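Local coordinates for protein antitoxin (Nitrosomonas europaea, PDB 2ODK) that probably serves as the antitoxin of a type II toxin-antitoxin pair, a member of the Phd/YefM family that forms a dimer here, at residues A[19-22]-A[27-30]; A[4-9]-A[15-20]. One frame throughout, in Å; residues are numbered along the deposited sequence.

Contact 1: residues A[19-22]-A[27-30]; sequences LDAC and PQIV
Q28 leans its side chain against the last turn of helix 15-24, meeting A21 and C22 by van der Waals contact, with no hydrogen bond between 19-22 and 27-30. The methyl of A21 is aimed at the amide: its CB lies 3.6 Å from Q28 CD and 3.7 Å from Q28 OE1. Higher up the same side chain, Q28 CG rests 3.6 Å from the backbone N of C22, and C22 CB stands 4.1 Å from that CG. The chain of Q28 bends at chi2 (-67°), which brings the amide back beside A21 instead of letting it run straight past the helix.

Helix 15-24 packs on one side of the small mixed sheet of the Phd/YefM antitoxin fold, and the short turn after it leads directly into the central strand 28-32. The two paths are nearest at C22 and P27, whose CA atoms are 5.2 Å apart.

The polar end of Q28 is held at both atoms from outside these segments: OE1 accepts a hydrogen bond from W6 NE1, and NE2 bonds to G26 O in the turn, which together fix the rotation of the buried amide. C22 also touches L40 and P42 of strand 35-42 and A38 of the second subunit.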
ATOM      1  N   LEU A  19      -5.691   1.886   6.333  1.00 13.47           N
ATOM      2  CA  LEU A  19      -5.516   3.115   5.549  1.00 13.80           C
ATOM      3  C   LEU A  19      -5.318   4.332   6.455  1.00 15.36           C
ATOM      4  O   LEU A  19      -4.450   5.199   6.194  1.00 14.89           O
ATOM      5  CB  LEU A  19      -6.706   3.274   4.592  1.00 14.71           C
ATOM      6  CG  LEU A  19      -6.677   4.529   3.710  1.00 15.36           C
ATOM      7  CD1 LEU A  19      -5.375   4.650   2.917  1.00 17.31           C
ATOM      8  CD2 LEU A  19      -7.888   4.478   2.780  1.00 18.42           C
ATOM      9  N   ASP A  20      -6.106   4.404   7.525  1.00 15.64           N
ATOM     10  CA  ASP A  20      -5.973   5.520   8.469  0.50 16.06           C
ATOM     11  C   ASP A  20      -4.598   5.549   9.099  1.00 15.60           C
ATOM     12  O   ASP A  20      -3.990   6.629   9.261  1.00 16.86           O
ATOM     13  CB  ASP A  20      -7.032   5.455   9.575  0.50 17.44           C
ATOM     14  CG  ASP A  20      -6.966   6.641  10.497  0.50 20.20           C
ATOM     15  OD1 ASP A  20      -7.322   7.744  10.047  0.50 23.56           O
ATOM     16  OD2 ASP A  20      -6.545   6.466  11.655  0.50 25.98           O
ATOM     17  N   ALA A  21      -4.077   4.369   9.463  1.00 15.09           N
ATOM     18  CA  ALA A  21      -2.747   4.325  10.072  1.00 14.19           C
ATOM     19  C   ALA A  21      -1.681   4.788   9.052  1.00 13.35           C
ATOM     20  O   ALA A  21      -0.696   5.447   9.397  1.00 14.12           O
ATOM     21  CB  ALA A  21      -2.421   2.925  10.564  1.00 15.80           C
ATOM     22  N   CYS A  22      -1.857   4.394   7.783  1.00 13.19           N
ATOM     23  CA  CYS A  22      -0.917   4.859   6.731  1.00 13.16           C
ATOM     24  C   CYS A  22      -0.833   6.398   6.753  1.00 13.11           C
ATOM     25  O   CYS A  22       0.255   6.995   6.731  1.00 14.30           O
ATOM     26  CB  CYS A  22      -1.421   4.338   5.398  1.00 13.29           C
ATOM     27  SG  CYS A  22      -0.576   5.009   3.973  1.00 13.89           S
ATOM     28  N   PRO A  27       3.995   4.641   6.466  1.00 14.15           N
ATOM     29  CA  PRO A  27       3.928   3.351   5.735  1.00 13.46           C
ATOM     30  C   PRO A  27       3.582   2.164   6.624  1.00 13.15           C
ATOM     31  O   PRO A  27       4.179   1.993   7.700  1.00 15.00           O
ATOM     32  CB  PRO A  27       5.324   3.222   5.151  1.00 14.80           C
ATOM     33  CG  PRO A  27       5.693   4.712   4.846  1.00 14.96           C
ATOM     34  CD  PRO A  27       5.152   5.457   6.041  1.00 15.66           C
ATOM     35  N   GLN A  28       2.622   1.365   6.168  1.00 12.66           N
ATOM     36  CA  GLN A  28       2.166   0.169   6.897  1.00 11.93           C
ATOM     37  C   GLN A  28       2.511  -1.055   6.058  1.00 12.36           C
ATOM     38  O   GLN A  28       2.189  -1.071   4.869  1.00 12.77           O
ATOM     39  CB  GLN A  28       0.638   0.225   7.101  1.00 12.83           C
ATOM     40  CG  GLN A  28       0.149   1.459   7.882  1.00 13.30           C
ATOM     41  CD  GLN A  28       0.615   1.419   9.322  1.00 15.74           C
ATOM     42  OE1 GLN A  28       0.339   0.455  10.050  1.00 16.54           O
ATOM     43  NE2 GLN A  28       1.329   2.479   9.755  1.00 15.39           N
ATOM     44  N   ILE A  29       3.192  -2.041   6.640  1.00 12.07           N
ATOM     45  CA  ILE A  29       3.559  -3.252   5.895  1.00 12.60           C
ATOM     46  C   ILE A  29       2.427  -4.267   5.893  1.00 12.30           C
ATOM     47  O   ILE A  29       1.694  -4.377   6.872  1.00 12.95           O
ATOM     48  CB  ILE A  29       4.810  -3.858   6.525  1.00 13.20           C
ATOM     49  CG1 ILE A  29       5.968  -2.856   6.352  1.00 15.92           C
ATOM     50  CG2 ILE A  29       5.139  -5.212   5.849  1.00 15.23           C
ATOM     51  CD1 ILE A  29       7.285  -3.183   7.099  1.00 18.14           C
ATOM     52  N   VAL A  30       2.279  -4.972   4.776  1.00 11.26           N
ATOM     53  CA  VAL A  30       1.344  -6.084   4.682  0.50 10.94           C
ATOM     54  C   VAL A  30       2.147  -7.373   4.520  1.00 10.90           C
ATOM     55  O   VAL A  30       3.069  -7.413   3.698  1.00 11.66           O
ATOM     56  CB  VAL A  30       0.484  -5.917   3.428  0.50 10.62           C
ATOM     57  CG1 VAL A  30      -0.504  -7.090   3.271  0.50 10.80           C
ATOM     58  CG2 VAL A  30      -0.247  -4.576   3.486  0.50  9.50           C
TER

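Contact 2: residues A[4-9]-A[15-20]; sequences HVWPVQ and FSEFLD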
ATOM      1  N   HIS A   4       4.240  -0.795  11.257  1.00 28.23           N
ATOM      2  CA  HIS A   4       3.448  -1.917  11.787  1.00 25.06           C
ATOM      3  C   HIS A   4       3.189  -2.872  10.623  1.00 22.23           C
ATOM      4  O   HIS A   4       3.117  -2.422   9.444  1.00 20.96           O
ATOM      5  CB  HIS A   4       2.116  -1.424  12.350  1.00 27.10           C
ATOM      6  CG  HIS A   4       1.244  -2.511  12.914  1.00 32.00           C
ATOM      7  ND1 HIS A   4       1.577  -3.232  14.044  1.00 37.63           N
ATOM      8  CD2 HIS A   4       0.055  -3.009  12.490  1.00 36.75           C
ATOM      9  CE1 HIS A   4       0.633  -4.128  14.288  1.00 38.79           C
ATOM     10  NE2 HIS A   4      -0.303  -4.012  13.361  1.00 38.68           N
ATOM     11  N   VAL A   5       3.046  -4.159  10.953  1.00 18.27           N
ATOM     12  CA  VAL A   5       2.878  -5.230   9.963  1.00 16.96           C
ATOM     13  C   VAL A   5       1.522  -5.878  10.137  1.00 15.49           C
ATOM     14  O   VAL A   5       1.176  -6.397  11.228  1.00 18.01           O
ATOM     15  CB  VAL A   5       3.968  -6.364  10.104  1.00 16.72           C
ATOM     16  CG1 VAL A   5       3.785  -7.400   8.999  1.00 17.01           C
ATOM     17  CG2 VAL A   5       5.377  -5.769  10.065  1.00 18.77           C
ATOM     18  N   TRP A   6       0.769  -5.892   9.037  1.00 13.20           N
ATOM     19  CA  TRP A   6      -0.587  -6.423   9.008  1.00 13.06           C
ATOM     20  C   TRP A   6      -0.665  -7.677   8.118  1.00 12.41           C
ATOM     21  O   TRP A   6      -0.413  -7.577   6.913  1.00 12.43           O
ATOM     22  CB  TRP A   6      -1.480  -5.372   8.328  1.00 13.77           C
ATOM     23  CG  TRP A   6      -1.542  -4.047   9.021  1.00 13.45           C
ATOM     24  CD1 TRP A   6      -0.560  -3.080   9.081  1.00 15.08           C
ATOM     25  CD2 TRP A   6      -2.689  -3.504   9.681  1.00 13.75           C
ATOM     26  NE1 TRP A   6      -1.032  -1.969   9.753  1.00 14.79           N
ATOM     27  CE2 TRP A   6      -2.334  -2.205  10.136  1.00 14.03           C
ATOM     28  CE3 TRP A   6      -3.984  -3.986   9.932  1.00 15.60           C
ATOM     29  CZ2 TRP A   6      -3.235  -1.382  10.838  1.00 16.49           C
ATOM     30  CZ3 TRP A   6      -4.891  -3.149  10.617  1.00 16.50           C
ATOM     31  CH2 TRP A   6      -4.502  -1.877  11.070  1.00 16.31           C
ATOM     32  N   PRO A   7      -1.042  -8.846   8.706  1.00 11.85           N
ATOM     33  CA  PRO A   7      -1.356  -9.989   7.850  1.00 12.44           C
ATOM     34  C   PRO A   7      -2.438  -9.617   6.854  1.00 12.09           C
ATOM     35  O   PRO A   7      -3.351  -8.835   7.177  1.00 13.08           O
ATOM     36  CB  PRO A   7      -1.883 -11.042   8.844  1.00 12.42           C
ATOM     37  CG  PRO A   7      -1.136 -10.667  10.141  1.00 12.13           C
ATOM     38  CD  PRO A   7      -1.214  -9.156  10.135  1.00 13.09           C
ATOM     39  N   VAL A   8      -2.381 -10.234   5.678  1.00 12.30           N
ATOM     40  CA  VAL A   8      -3.333  -9.917   4.601  1.00 12.37           C
ATOM     41  C   VAL A   8      -4.797  -9.900   5.065  1.00 12.93           C
ATOM     42  O   VAL A   8      -5.562  -8.975   4.733  1.00 13.17           O
ATOM     43  CB  VAL A   8      -3.074 -10.804   3.344  1.00 12.39           C
ATOM     44  CG1 VAL A   8      -3.286 -12.287   3.666  1.00 13.92           C
ATOM     45  CG2 VAL A   8      -3.957 -10.325   2.183  1.00 14.98           C
ATOM     46  N   GLN A   9      -5.195 -10.921   5.821  1.00 12.92           N
ATOM     47  CA  GLN A   9      -6.589 -10.995   6.219  1.00 13.13           C
ATOM     48  C   GLN A   9      -7.008  -9.884   7.200  1.00 13.81           C
ATOM     49  O   GLN A   9      -8.189  -9.482   7.238  1.00 14.75           O
ATOM     50  CB  GLN A   9      -6.890 -12.416   6.753  1.00 14.49           C
ATOM     51  CG  GLN A   9      -6.277 -12.713   8.109  1.00 15.05           C
ATOM     52  CD  GLN A   9      -4.792 -13.167   8.089  1.00 14.89           C
ATOM     53  OE1 GLN A   9      -4.056 -13.094   7.098  1.00 13.47           O
ATOM     54  NE2 GLN A   9      -4.363 -13.670   9.244  1.00 19.21           N
ATOM     55  N   PHE A  15      -9.557  -2.722   6.908  1.00 15.69           N
ATOM     56  CA  PHE A  15      -8.996  -1.865   5.855  1.00 15.56           C
ATOM     57  C   PHE A  15      -9.043  -0.376   6.201  1.00 16.33           C
ATOM     58  O   PHE A  15      -8.058   0.366   5.970  1.00 14.76           O
ATOM     59  CB  PHE A  15      -9.659  -2.115   4.503  1.00 16.49           C
ATOM     60  CG  PHE A  15      -8.950  -1.422   3.376  1.00 15.57           C
ATOM     61  CD1 PHE A  15      -7.796  -1.950   2.852  1.00 16.90           C
ATOM     62  CD2 PHE A  15      -9.416  -0.189   2.884  1.00 17.81           C
ATOM     63  CE1 PHE A  15      -7.104  -1.306   1.821  1.00 16.73           C
ATOM     64  CE2 PHE A  15      -8.690   0.456   1.841  1.00 17.59           C
ATOM     65  CZ  PHE A  15      -7.562  -0.096   1.337  1.00 18.42           C
ATOM     66  N   SER A  16     -10.172   0.089   6.750  1.00 17.04           N
ATOM     67  CA  SER A  16     -10.281   1.531   7.053  0.50 17.98           C
ATOM     68  C   SER A  16      -9.227   1.960   8.080  1.00 17.79           C
ATOM     69  O   SER A  16      -8.641   3.047   7.954  1.00 18.45           O
ATOM     70  CB  SER A  16     -11.691   1.888   7.541  0.50 19.54           C
ATOM     71  OG  SER A  16     -11.960   1.271   8.776  0.50 21.97           O
ATOM     72  N   GLU A  17      -8.958   1.103   9.063  1.00 18.46           N
ATOM     73  CA  GLU A  17      -7.964   1.355  10.099  0.50 18.51           C
ATOM     74  C   GLU A  17      -6.540   1.297   9.526  1.00 17.23           C
ATOM     75  O   GLU A  17      -5.656   2.083   9.900  1.00 18.50           O
ATOM     76  CB  GLU A  17      -8.125   0.306  11.205  0.50 19.63           C
ATOM     77  CG  GLU A  17      -7.395   0.617  12.473  0.50 22.71           C
ATOM     78  CD  GLU A  17      -7.411  -0.544  13.458  0.50 26.73           C
ATOM     79  OE1 GLU A  17      -8.313  -1.412  13.364  0.50 28.71           O
ATOM     80  OE2 GLU A  17      -6.509  -0.588  14.320  0.50 29.74           O
ATOM     81  N   PHE A  18      -6.325   0.342   8.627  1.00 15.89           N
ATOM     82  CA  PHE A  18      -5.043   0.166   7.939  1.00 14.10           C
ATOM     83  C   PHE A  18      -4.718   1.432   7.118  1.00 14.27           C
ATOM     84  O   PHE A  18      -3.597   1.962   7.197  1.00 14.00           O
ATOM     85  CB  PHE A  18      -5.215  -1.085   7.054  1.00 13.94           C
ATOM     86  CG  PHE A  18      -4.092  -1.387   6.092  1.00 12.47           C
ATOM     87  CD1 PHE A  18      -2.810  -1.704   6.531  1.00 12.64           C
ATOM     88  CD2 PHE A  18      -4.348  -1.458   4.713  1.00 13.94           C
ATOM     89  CE1 PHE A  18      -1.798  -2.069   5.627  1.00 14.69           C
ATOM     90  CE2 PHE A  18      -3.359  -1.810   3.828  1.00 15.34           C
ATOM     91  CZ  PHE A  18      -2.096  -2.119   4.249  1.00 15.25           C
ATOM     92  N   LEU A  19      -5.691   1.886   6.333  1.00 13.47           N
ATOM     93  CA  LEU A  19      -5.516   3.115   5.549  1.00 13.80           C
ATOM     94  C   LEU A  19      -5.318   4.332   6.455  1.00 15.36           C
ATOM     95  O   LEU A  19      -4.450   5.199   6.194  1.00 14.89           O
ATOM     96  CB  LEU A  19      -6.706   3.274   4.592  1.00 14.71           C
ATOM     97  CG  LEU A  19      -6.677   4.529   3.710  1.00 15.36           C
ATOM     98  CD1 LEU A  19      -5.375   4.650   2.917  1.00 17.31           C
ATOM     99  CD2 LEU A  19      -7.888   4.478   2.780  1.00 18.42           C
ATOM    100  N   ASP A  20      -6.106   4.404   7.525  1.00 15.64           N
ATOM    101  CA  ASP A  20      -5.973   5.520   8.469  0.50 16.06           C
ATOM    102  C   ASP A  20      -4.598   5.549   9.099  1.00 15.60           C
ATOM    103  O   ASP A  20      -3.990   6.629   9.261  1.00 16.86           O
ATOM    104  CB  ASP A  20      -7.032   5.455   9.575  0.50 17.44           C
ATOM    105  CG  ASP A  20      -6.966   6.641  10.497  0.50 20.20           C
ATOM    106  OD1 ASP A  20      -7.322   7.744  10.047  0.50 23.56           O
ATOM    107  OD2 ASP A  20      -6.545   6.466  11.655  0.50 25.98           O
TER
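The indole of W6 and the phenyl of F18 meet edge-to-face: F18 turns an edge toward the W6 face, the planes stand at 69°, and the F18 ring centroid is 4.8 Å from that of the W6 five-membered ring. F18 CD1 leads the approach, 3.6 Å from W6 CD2, with F18 CE1 behind it near W6 CG and CD1. With CG anti to the backbone N (chi1 172°), the phenyl of F18 reaches the five-membered ring while its own backbone comes over the benzo half: F18 CA lies 4.0 Å from the centroid of the W6 six-membered ring, a CH-pi contact 24° off the normal. W6 carries its CG beside the backbone N, which turns the indole toward the helix, and the two side chains point in opposed directions as they pass. F18 thus gives one face of the indole both a ring contact and a CH-pi contact.

E17 comes to the far rim of the indole, near its plane; in the conformer described, its CD lies 4.0 Å from W6 CH2, and E17 OE1 forms a salt bridge with R14 NH1. Over the W6 face opposite F18 lies the edge of the H4 imidazole, at CD2, offset toward the rim.

Strand 5-7 borders strand 28-32 in parallel, and the contact packs the helical connection of this beta-alpha-beta crossover against its first strand. Both W6 and F18 touch A11 of helix 8-13, while F18 continues onto Q28 and V30 of strand 28-32 and L40 of strand 35-42.

From the N terminus the chain runs through strand 5-7 and helix 8-13 and turns into helix 15-24, where contact 2 closes a loop by bringing that helix back over the first strand. Contact 1 closes the next, shorter loop, from the later part of the same helix through a turn into strand 28-32. The two loops follow one another, overlapping at L19 and D20, and neither encloses the other. Their other ends are joined by the sheet, since I29 O lies 2.8 Å from W6 N, a probable backbone hydrogen bond between parallel strands. Helix 15-24 is thereby tied to two adjacent strands, and both contacts also reach the second subunit.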